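Carbohydrate binding protein, putative, cpb33A (Cellvibrio japonicus, PDB 5FJQ) is a copper-dependent lytic polysaccharide monooxygenase important for efficient use of chitin, this chain being its copper-binding catalytic domain. Local coordinates at residues 4-9 against 91-96; 105-110 against 153-158; 127-132 against 140-145. All blocks are in the same frame, centred on the assembly; numbering follows the deposited sequence.

Contact 1: 4-9 against 91-96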
loop_
_atom_site.group_PDB
_atom_site.type_symbol
_atom_site.label_atom_id
_atom_site.label_comp_id
_atom_site.label_asym_id
_atom_site.label_seq_id
_atom_site.Cartn_x
_atom_site.Cartn_y
_atom_site.Cartn_z
ATOM N N VAL A 4 -6.395 -0.898 -1.575
ATOM C CA VAL A 4 -6.884 -1.452 -0.282
ATOM C C VAL A 4 -7.797 -0.402 0.294
ATOM O O VAL A 4 -7.360 0.744 0.575
ATOM C CB VAL A 4 -5.756 -1.774 0.711
ATOM C CG1 VAL A 4 -6.316 -2.334 2.034
ATOM C CG2 VAL A 4 -4.834 -2.832 0.113
ATOM N N SER A 5 -9.049 -0.819 0.517
ATOM C CA SER A 5 -10.108 0.066 0.906
ATOM C C SER A 5 -10.349 -0.014 2.396
ATOM O O SER A 5 -10.879 0.941 2.977
ATOM C CB SER A 5 -11.360 -0.260 0.077
ATOM O OG SER A 5 -11.584 -1.676 -0.011
ATOM N N SER A 6 -9.880 -1.114 3.016
ATOM C CA SER A 6 -10.200 -1.463 4.420
ATOM C C SER A 6 -9.096 -2.386 4.986
ATOM O O SER A 6 -8.966 -3.507 4.498
ATOM C CB SER A 6 -11.563 -2.132 4.434
ATOM O OG SER A 6 -11.916 -2.518 5.715
ATOM N N PRO A 7 -8.219 -1.863 5.896
ATOM C CA PRO A 7 -8.116 -0.487 6.392
ATOM C C PRO A 7 -7.733 0.411 5.209
ATOM O O PRO A 7 -7.064 -0.049 4.289
ATOM C CB PRO A 7 -6.958 -0.573 7.377
ATOM C CG PRO A 7 -6.991 -1.995 7.839
ATOM C CD PRO A 7 -7.163 -2.669 6.516
ATOM N N LYS A 8 -8.211 1.641 5.201
ATOM C CA LYS A 8 -7.952 2.569 4.080
ATOM C C LYS A 8 -6.452 2.746 3.926
ATOM O O LYS A 8 -5.727 3.042 4.905
ATOM C CB LYS A 8 -8.625 3.895 4.318
ATOM C CG LYS A 8 -10.117 3.807 4.567
ATOM C CD LYS A 8 -10.706 5.188 4.878
ATOM C CE LYS A 8 -12.246 5.185 5.006
ATOM N NZ LYS A 8 -12.861 4.984 3.638
ATOM N N SER A 9 -5.984 2.549 2.702
ATOM C CA SER A 9 -4.580 2.716 2.365
ATOM C C SER A 9 -4.349 4.209 2.404
ATOM O O SER A 9 -5.308 4.995 2.477
ATOM C CB SER A 9 -4.264 2.232 0.955
ATOM O OG SER A 9 -4.921 3.050 -0.045
ATOM N N GLU A 91 -8.933 -8.346 8.785
ATOM C CA GLU A 91 -9.233 -8.317 7.327
ATOM C C GLU A 91 -8.664 -7.057 6.605
ATOM O O GLU A 91 -8.780 -5.909 7.088
ATOM C CB GLU A 91 -10.737 -8.414 6.984
ATOM C CG GLU A 91 -11.494 -9.482 7.753
ATOM C CD GLU A 91 -12.706 -9.996 7.002
ATOM O OE1 GLU A 91 -13.350 -9.229 6.230
ATOM O OE2 GLU A 91 -12.990 -11.199 7.165
ATOM N N PHE A 92 -8.070 -7.338 5.458
ATOM C CA PHE A 92 -7.606 -6.361 4.463
ATOM C C PHE A 92 -8.323 -6.625 3.152
ATOM O O PHE A 92 -8.440 -7.765 2.681
ATOM C CB PHE A 92 -6.085 -6.461 4.277
ATOM C CG PHE A 92 -5.296 -5.960 5.453
ATOM C CD1 PHE A 92 -5.151 -6.735 6.611
ATOM C CD2 PHE A 92 -4.773 -4.703 5.451
ATOM C CE1 PHE A 92 -4.443 -6.236 7.700
ATOM C CE2 PHE A 92 -4.071 -4.192 6.546
ATOM C CZ PHE A 92 -3.909 -4.959 7.666
ATOM N N VAL A 93 -8.829 -5.563 2.565
ATOM C CA VAL A 93 -9.732 -5.754 1.473
ATOM C C VAL A 93 -9.217 -4.908 0.355
ATOM O O VAL A 93 -8.987 -3.713 0.584
ATOM C CB VAL A 93 -11.168 -5.242 1.827
ATOM C CG1 VAL A 93 -12.034 -5.227 0.572
ATOM C CG2 VAL A 93 -11.804 -6.049 2.996
ATOM N N TRP A 94 -9.105 -5.523 -0.825
ATOM C CA TRP A 94 -8.710 -4.797 -2.041
ATOM C C TRP A 94 -9.997 -4.597 -2.817
ATOM O O TRP A 94 -10.706 -5.560 -3.095
ATOM C CB TRP A 94 -7.714 -5.572 -2.920
ATOM C CG TRP A 94 -6.256 -5.517 -2.510
ATOM C CD1 TRP A 94 -5.704 -6.212 -1.518
ATOM C CD2 TRP A 94 -5.168 -4.830 -3.176
ATOM N NE1 TRP A 94 -4.351 -5.971 -1.405
ATOM C CE2 TRP A 94 -3.977 -5.143 -2.442
ATOM C CE3 TRP A 94 -5.077 -3.978 -4.300
ATOM C CZ2 TRP A 94 -2.736 -4.645 -2.785
ATOM C CZ3 TRP A 94 -3.849 -3.486 -4.646
ATOM C CH2 TRP A 94 -2.667 -3.790 -3.874
ATOM N N THR A 95 -10.308 -3.348 -3.126
ATOM C CA THR A 95 -11.389 -3.056 -4.043
ATOM C C THR A 95 -10.745 -2.883 -5.407
ATOM O O THR A 95 -9.974 -1.946 -5.643
ATOM C CB THR A 95 -12.162 -1.795 -3.624
ATOM O OG1 THR A 95 -12.766 -2.083 -2.371
ATOM C CG2 THR A 95 -13.252 -1.493 -4.646
ATOM N N ASN A 96 -11.057 -3.831 -6.279
ATOM C CA ASN A 96 -10.547 -3.892 -7.599
ATOM C C ASN A 96 -11.463 -3.206 -8.606
ATOM O O ASN A 96 -12.618 -3.586 -8.736
ATOM C CB ASN A 96 -10.279 -5.359 -7.955
ATOM C CG ASN A 96 -9.312 -5.980 -6.983
ATOM O OD1 ASN A 96 -8.605 -5.239 -6.299
ATOM N ND2 ASN A 96 -9.382 -7.305 -6.799
#

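Contact 2: 105-110 against 153-158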
loop_
_atom_site.group_PDB
_atom_site.type_symbol
_atom_site.label_atom_id
_atom_site.label_comp_id
_atom_site.label_asym_id
_atom_site.label_seq_id
_atom_site.Cartn_x
_atom_site.Cartn_y
_atom_site.Cartn_z
ATOM N N PHE A 105 -1.630 -11.908 -3.626
ATOM C CA PHE A 105 -1.596 -10.644 -2.855
ATOM C C PHE A 105 -0.682 -10.923 -1.690
ATOM O O PHE A 105 -0.936 -11.901 -0.879
ATOM C CB PHE A 105 -2.992 -10.210 -2.317
ATOM C CG PHE A 105 -3.971 -9.794 -3.415
ATOM C CD1 PHE A 105 -4.695 -10.752 -4.123
ATOM C CD2 PHE A 105 -4.093 -8.451 -3.798
ATOM C CE1 PHE A 105 -5.596 -10.400 -5.161
ATOM C CE2 PHE A 105 -4.978 -8.096 -4.824
ATOM C CZ PHE A 105 -5.702 -9.063 -5.526
ATOM N N ARG A 106 0.297 -10.045 -1.498
ATOM C CA ARG A 106 1.166 -10.162 -0.347
ATOM C C ARG A 106 1.141 -8.943 0.550
ATOM O O ARG A 106 1.027 -7.794 0.074
ATOM C CB ARG A 106 2.651 -10.386 -0.761
ATOM C CG ARG A 106 2.920 -11.785 -1.227
ATOM C CD ARG A 106 4.362 -11.906 -1.709
ATOM N NE ARG A 106 4.523 -13.268 -2.220
ATOM C CZ ARG A 106 5.524 -13.684 -3.003
ATOM N NH1 ARG A 106 6.421 -12.827 -3.435
ATOM N NH2 ARG A 106 5.569 -14.945 -3.435
ATOM N N TYR A 107 1.251 -9.222 1.853
ATOM C CA TYR A 107 1.434 -8.163 2.810
ATOM C C TYR A 107 2.739 -8.238 3.559
ATOM O O TYR A 107 3.154 -9.346 4.037
ATOM C CB TYR A 107 0.293 -8.151 3.822
ATOM C CG TYR A 107 -1.045 -7.964 3.148
ATOM C CD1 TYR A 107 -1.551 -8.947 2.293
ATOM C CD2 TYR A 107 -1.772 -6.802 3.329
ATOM C CE1 TYR A 107 -2.803 -8.807 1.690
ATOM C CE2 TYR A 107 -3.040 -6.644 2.753
ATOM C CZ TYR A 107 -3.496 -7.608 1.887
ATOM O OH TYR A 107 -4.677 -7.428 1.297
ATOM N N TYR A 108 3.262 -7.035 3.824
ATOM C CA TYR A 108 4.514 -6.848 4.609
ATOM C C TYR A 108 4.223 -5.843 5.679
ATOM O O TYR A 108 3.184 -5.120 5.619
ATOM C CB TYR A 108 5.663 -6.329 3.723
ATOM C CG TYR A 108 5.970 -7.240 2.589
ATOM C CD1 TYR A 108 5.102 -7.347 1.464
ATOM C CD2 TYR A 108 7.159 -7.999 2.602
ATOM C CE1 TYR A 108 5.400 -8.227 0.432
ATOM C CE2 TYR A 108 7.446 -8.844 1.575
ATOM C CZ TYR A 108 6.608 -8.949 0.517
ATOM O OH TYR A 108 6.981 -9.823 -0.417
ATOM N N ILE A 109 5.128 -5.782 6.648
ATOM C CA ILE A 109 5.042 -4.821 7.760
ATOM C C ILE A 109 6.435 -4.389 8.198
ATOM O O ILE A 109 7.407 -5.146 8.017
ATOM C CB ILE A 109 4.215 -5.346 8.977
ATOM C CG1 ILE A 109 3.927 -4.173 9.937
ATOM C CG2 ILE A 109 4.946 -6.501 9.692
ATOM C CD1 ILE A 109 2.817 -4.417 10.966
ATOM N N THR A 110 6.521 -3.127 8.660
ATOM C CA THR A 110 7.601 -2.567 9.424
ATOM C C THR A 110 7.899 -3.324 10.751
ATOM O O THR A 110 7.029 -3.993 11.351
ATOM C CB THR A 110 7.291 -1.100 9.700
ATOM O OG1 THR A 110 5.899 -0.964 9.997
ATOM C CG2 THR A 110 7.530 -0.254 8.411
ATOM N N HIS A 153 2.637 1.730 12.401
ATOM C CA HIS A 153 3.344 0.893 11.489
ATOM C C HIS A 153 2.859 1.102 10.074
ATOM O O HIS A 153 1.781 1.648 9.850
ATOM C CB HIS A 153 3.270 -0.578 11.969
ATOM C CG HIS A 153 4.203 -0.819 13.111
ATOM N ND1 HIS A 153 5.557 -1.029 12.906
ATOM C CD2 HIS A 153 4.033 -0.708 14.449
ATOM C CE1 HIS A 153 6.166 -1.082 14.080
ATOM N NE2 HIS A 153 5.264 -0.923 15.032
ATOM N N ILE A 154 3.703 0.702 9.119
ATOM C CA ILE A 154 3.301 0.699 7.750
ATOM C C ILE A 154 3.147 -0.733 7.320
ATOM O O ILE A 154 4.045 -1.609 7.543
ATOM C CB ILE A 154 4.296 1.446 6.827
ATOM C CG1 ILE A 154 4.501 2.883 7.312
ATOM C CG2 ILE A 154 3.831 1.421 5.364
ATOM C CD1 ILE A 154 5.550 3.615 6.459
ATOM N N ILE A 155 2.013 -0.948 6.666
ATOM C CA ILE A 155 1.788 -2.190 5.956
ATOM C C ILE A 155 1.891 -1.928 4.450
ATOM O O ILE A 155 1.347 -0.931 3.936
ATOM C CB ILE A 155 0.452 -2.843 6.307
ATOM C CG1 ILE A 155 0.549 -3.412 7.747
ATOM C CG2 ILE A 155 0.121 -3.921 5.255
ATOM C CD1 ILE A 155 -0.775 -3.652 8.365
ATOM N N TYR A 156 2.605 -2.823 3.767
ATOM C CA TYR A 156 2.730 -2.759 2.335
ATOM C C TYR A 156 2.051 -3.986 1.765
ATOM O O TYR A 156 2.513 -5.099 2.000
ATOM C CB TYR A 156 4.219 -2.771 1.993
ATOM C CG TYR A 156 4.546 -2.225 0.637
ATOM C CD1 TYR A 156 3.990 -1.029 0.189
ATOM C CD2 TYR A 156 5.439 -2.924 -0.233
ATOM C CE1 TYR A 156 4.315 -0.537 -1.086
ATOM C CE2 TYR A 156 5.785 -2.427 -1.505
ATOM C CZ TYR A 156 5.241 -1.229 -1.923
ATOM O OH TYR A 156 5.599 -0.785 -3.195
ATOM N N SER A 157 0.889 -3.807 1.120
ATOM C CA SER A 157 0.343 -4.862 0.263
ATOM C C SER A 157 0.714 -4.745 -1.206
ATOM O O SER A 157 0.743 -3.635 -1.805
ATOM C CB SER A 157 -1.206 -4.886 0.402
ATOM O OG SER A 157 -1.767 -5.994 -0.284
ATOM N N ILE A 158 0.968 -5.898 -1.841
ATOM C CA ILE A 158 1.395 -5.915 -3.210
ATOM C C ILE A 158 0.561 -6.938 -3.927
ATOM O O ILE A 158 0.385 -8.107 -3.458
ATOM C CB ILE A 158 2.849 -6.440 -3.380
ATOM C CG1 ILE A 158 3.865 -5.554 -2.668
ATOM C CG2 ILE A 158 3.183 -6.611 -4.868
ATOM C CD1 ILE A 158 5.321 -5.911 -2.995
#

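Contact 3: 127-132 against 140-145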
loop_
_atom_site.group_PDB
_atom_site.type_symbol
_atom_site.label_atom_id
_atom_site.label_comp_id
_atom_site.label_asym_id
_atom_site.label_seq_id
_atom_site.Cartn_x
_atom_site.Cartn_y
_atom_site.Cartn_z
ATOM N N LEU A 127 7.706 -10.088 5.409
ATOM C CA LEU A 127 6.466 -10.772 4.945
ATOM C C LEU A 127 5.485 -11.252 6.039
ATOM O O LEU A 127 5.819 -12.064 6.922
ATOM C CB LEU A 127 6.790 -11.989 4.089
ATOM C CG LEU A 127 5.637 -12.631 3.317
ATOM C CD1 LEU A 127 5.111 -11.723 2.169
ATOM C CD2 LEU A 127 6.094 -13.972 2.759
ATOM N N ILE A 128 4.223 -10.818 5.946
ATOM C CA ILE A 128 3.316 -11.244 6.946
ATOM C C ILE A 128 2.114 -12.047 6.385
ATOM O O ILE A 128 1.407 -12.721 7.154
ATOM C CB ILE A 128 2.975 -10.149 7.987
ATOM C CG1 ILE A 128 2.299 -8.897 7.363
ATOM C CG2 ILE A 128 4.216 -9.895 8.895
ATOM C CD1 ILE A 128 1.415 -8.130 8.354
ATOM N N HIS A 129 1.948 -11.995 5.059
ATOM C CA HIS A 129 0.869 -12.721 4.422
ATOM C C HIS A 129 1.108 -12.941 2.933
ATOM O O HIS A 129 1.572 -12.021 2.193
ATOM C CB HIS A 129 -0.499 -11.991 4.645
ATOM C CG HIS A 129 -1.684 -12.766 4.162
ATOM N ND1 HIS A 129 -2.284 -13.751 4.929
ATOM C CD2 HIS A 129 -2.363 -12.742 2.983
ATOM C CE1 HIS A 129 -3.293 -14.274 4.256
ATOM N NE2 HIS A 129 -3.370 -13.678 3.080
ATOM N N ASP A 130 0.654 -14.103 2.468
ATOM C CA ASP A 130 0.674 -14.438 1.040
ATOM C C ASP A 130 -0.620 -15.163 0.736
ATOM O O ASP A 130 -0.991 -16.221 1.357
ATOM C CB ASP A 130 1.940 -15.245 0.692
ATOM C CG ASP A 130 2.094 -15.525 -0.785
ATOM O OD1 ASP A 130 1.129 -15.620 -1.536
ATOM O OD2 ASP A 130 3.227 -15.662 -1.223
ATOM N N SER A 131 -1.373 -14.574 -0.183
ATOM C CA SER A 131 -2.683 -15.070 -0.387
ATOM C C SER A 131 -2.691 -16.196 -1.407
ATOM O O SER A 131 -3.674 -16.805 -1.597
ATOM C CB SER A 131 -3.615 -13.972 -0.834
ATOM O OG SER A 131 -3.468 -13.751 -2.221
ATOM N N GLY A 132 -1.595 -16.487 -2.072
ATOM C CA GLY A 132 -1.704 -17.486 -3.119
ATOM C C GLY A 132 -2.475 -16.933 -4.319
ATOM O O GLY A 132 -3.099 -15.840 -4.223
ATOM N N SER A 140 -11.115 -8.511 -3.130
ATOM C CA SER A 140 -10.121 -9.511 -2.734
ATOM C C SER A 140 -9.907 -9.338 -1.249
ATOM O O SER A 140 -9.498 -8.288 -0.798
ATOM C CB SER A 140 -8.793 -9.287 -3.520
ATOM O OG SER A 140 -8.877 -9.680 -4.844
ATOM N N THR A 141 -10.211 -10.371 -0.471
ATOM C CA THR A 141 -10.126 -10.256 0.956
ATOM C C THR A 141 -9.079 -11.198 1.542
ATOM O O THR A 141 -9.047 -12.396 1.257
ATOM C CB THR A 141 -11.490 -10.508 1.702
ATOM O OG1 THR A 141 -12.491 -9.660 1.116
ATOM C CG2 THR A 141 -11.311 -10.083 3.067
ATOM N N HIS A 142 -8.217 -10.619 2.372
ATOM C CA HIS A 142 -7.142 -11.374 2.968
ATOM C C HIS A 142 -7.192 -11.143 4.477
ATOM O O HIS A 142 -7.128 -10.038 4.946
ATOM C CB HIS A 142 -5.847 -10.898 2.319
ATOM C CG HIS A 142 -5.931 -10.878 0.829
ATOM N ND1 HIS A 142 -5.881 -9.709 0.092
ATOM C CD2 HIS A 142 -6.119 -11.876 -0.061
ATOM C CE1 HIS A 142 -6.032 -9.994 -1.191
ATOM N NE2 HIS A 142 -6.143 -11.304 -1.316
ATOM N N ASN A 143 -7.389 -12.222 5.237
ATOM C CA ASN A 143 -7.322 -12.100 6.653
ATOM C C ASN A 143 -5.905 -12.222 7.191
ATOM O O ASN A 143 -5.496 -13.345 7.502
ATOM C CB ASN A 143 -8.061 -13.258 7.247
ATOM C CG ASN A 143 -9.333 -12.833 7.920
ATOM O OD1 ASN A 143 -10.202 -12.179 7.290
ATOM N ND2 ASN A 143 -9.463 -13.194 9.210
ATOM N N VAL A 144 -5.230 -11.101 7.393
ATOM C CA VAL A 144 -3.751 -11.055 7.552
ATOM C C VAL A 144 -3.554 -11.219 9.013
ATOM O O VAL A 144 -4.340 -10.635 9.795
ATOM C CB VAL A 144 -3.208 -9.673 7.109
ATOM C CG1 VAL A 144 -1.695 -9.528 7.342
ATOM C CG2 VAL A 144 -3.554 -9.467 5.650
ATOM N N ILE A 145 -2.605 -12.064 9.440
ATOM C CA ILE A 145 -2.387 -12.138 10.866
ATOM C C ILE A 145 -1.318 -11.086 11.248
ATOM O O ILE A 145 -0.135 -11.186 10.848
ATOM C CB ILE A 145 -2.067 -13.583 11.389
ATOM C CG1 ILE A 145 -3.096 -14.645 10.946
ATOM C CG2 ILE A 145 -1.735 -13.610 12.881
ATOM C CD1 ILE A 145 -4.578 -14.297 11.048
HETATM O O HOH W 1 -1.118 -13.781 7.516
HETATM O O HOH W 2 1.680 -13.278 9.790
#

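Contact 1: 4-9 against 91-96
Strands 4-6 and 91-96 pair antiparallel at one border of the three-stranded sheet of the LPMO beta-sandwich, and the pairing is interrupted by a beta bulge. Val4 faces Trp94 as a non-hydrogen-bonded pair, whereas two residues on Ser6 faces Val93 as a hydrogen-bonded pair, so the register slips by one. Val93 lies at the slip and uses both backbone groups: its O accepts from Ser5 N at 2.9 Å, and its N donates to Ser6 O at 2.8 Å through a bent N-H...O angle of 136°. Ser5 is the extra residue of the bulge. It points toward the partner strand, where Ser5 OG and Thr95 OG1 share a 2.7 Å hydrogen bond. On the inner side, Val4 CG2 sits over one face of the indole, a CH-pi contact 3.6 Å from the centroid of the Trp94 five-membered ring. A chi1 of 180° carries CG1 to the side of Val93 O and sets CG2, beside the valine's own N, above the indole. The same indole hydrogen-bonds through NE1 to Ser157 OG in the facing sheet, and its side chain lies about 9 Å from the bound copper. Strand 169-178 backs this side, Ile175 touching both Val4 and Pro7. Pro7 follows a cis peptide bond as the chain leaves the strand, and its CD presses obliquely on the Phe92 ring, 3.3 Å from Phe92 CD2.

Contact 2: 105-110 against 153-158
Thr110 OG1 is held by two groups of segment 153-158: Ile154 N donates to it at 2.9 Å, and it shares a second hydrogen bond, also 2.9 Å, with His153 ND1, meeting the imidazole at its edge. A chi1 of 40° sets OG1 between the threonine's own N and carbonyl carbon and points it across at the neighbouring strand. Thr110 N donates to Ile154 O, so backbone and side chain together extend the ladder past the end of strand 105-109. The far edge of the same imidazole is fixed too, because His153 NE2 bonds to Thr150 O.

Toward Arg106 and Ile158 the antiparallel ladder is regular. Arg106 and Ile158 exchange two bonds, the Ile158 N to Arg106 O bond being 2.7 Å, and Tyr108 and Tyr156 form the next hydrogen-bonded pair. Between them, Tyr107 lays one ring face over Ser157: Ser157 OG stands 3.2 Å from Tyr107 CZ, toward the rim, and its CB makes a CH-pi contact 3.8 Å from the ring centroid. OG is anti to the serine N (chi1 -173°), rising over the phenol, and is the hydroxyl that the Trp94 indole N-H also reaches. Ile155 CG2 meets the edge of the Tyr107 ring, 3.9 Å from Tyr107 CD2, and the phenol OH bonds to His142 ND1. Tyr108 and Ile158 lie on the opposite face of the sheet, Tyr108 CE1 4.1 Å from Ile158 CD1. Arg106 turns its extended chain away to salt bridges with Asp130 and Asp51. Ile109, Ile155, Tyr107 and Ser157 thus supply one wall of the buried core between the two sheets, the arrangement of the immunoglobulin-like beta-sandwich of AA10 LPMOs.

Contact 3: 127-132 against 140-145
His129 lays one face of its imidazole over Val144, whose CG2 is 4.1 Å from His129 CG, while its NE2 approaches His142 CB at 3.8 Å. The ring swings across to strand 140-145 because CG is anti to the backbone N (chi1 -173°). Alongside, Ile128 CD1 meets Val144 CG1 at 3.6 Å, the two side chains crossing at about a right angle. Farther down, Ser131 CB packs 3.4 Å from His142 CD2.

No direct hydrogen bond joins these segments; water takes that part. One water lies in the plane of the His129 ring, 2.8 Å from ND1, donates to Ile128 O and accepts from Ile145 N. A second donates both to Ile128 O, at 2.7 Å, and to Ile145 O, so two waters grip that one carbonyl oxygen. Ile128 and His129 both face Tyr107, a classic beta bulge in strand 127-130, and beyond it Gly132 N donates to Asp130 OD1 at 2.9 Å, an Asx turn. The strands belong to different sheets: 127-130 pairs with 102-109, and 140-145 with 88-96. Their water-bridged approach closes one border of the LPMO beta-sandwich.

From the N terminus, contact 1 comes first: strand 2-6 pairs with strand 88-96 across 81 intervening residues that hold helices 10-17, 25-33 and 53-56, and it closes before contact 2 opens. Strand 102-109 follows directly and starts contact 2, whose return strand 152-161 arrives only after strands 126-130 and 139-146 have formed contact 3; contact 3 therefore nests within contact 2. Contacts 1 and 2 each build a different sheet, and contact 3 bridges the two at their margin. Backbone bonds continue outward, Tyr107 O to Ile128 N in one sheet and Trp94 N to Ser140 O in the other, while Phe105 packs against His142 between them.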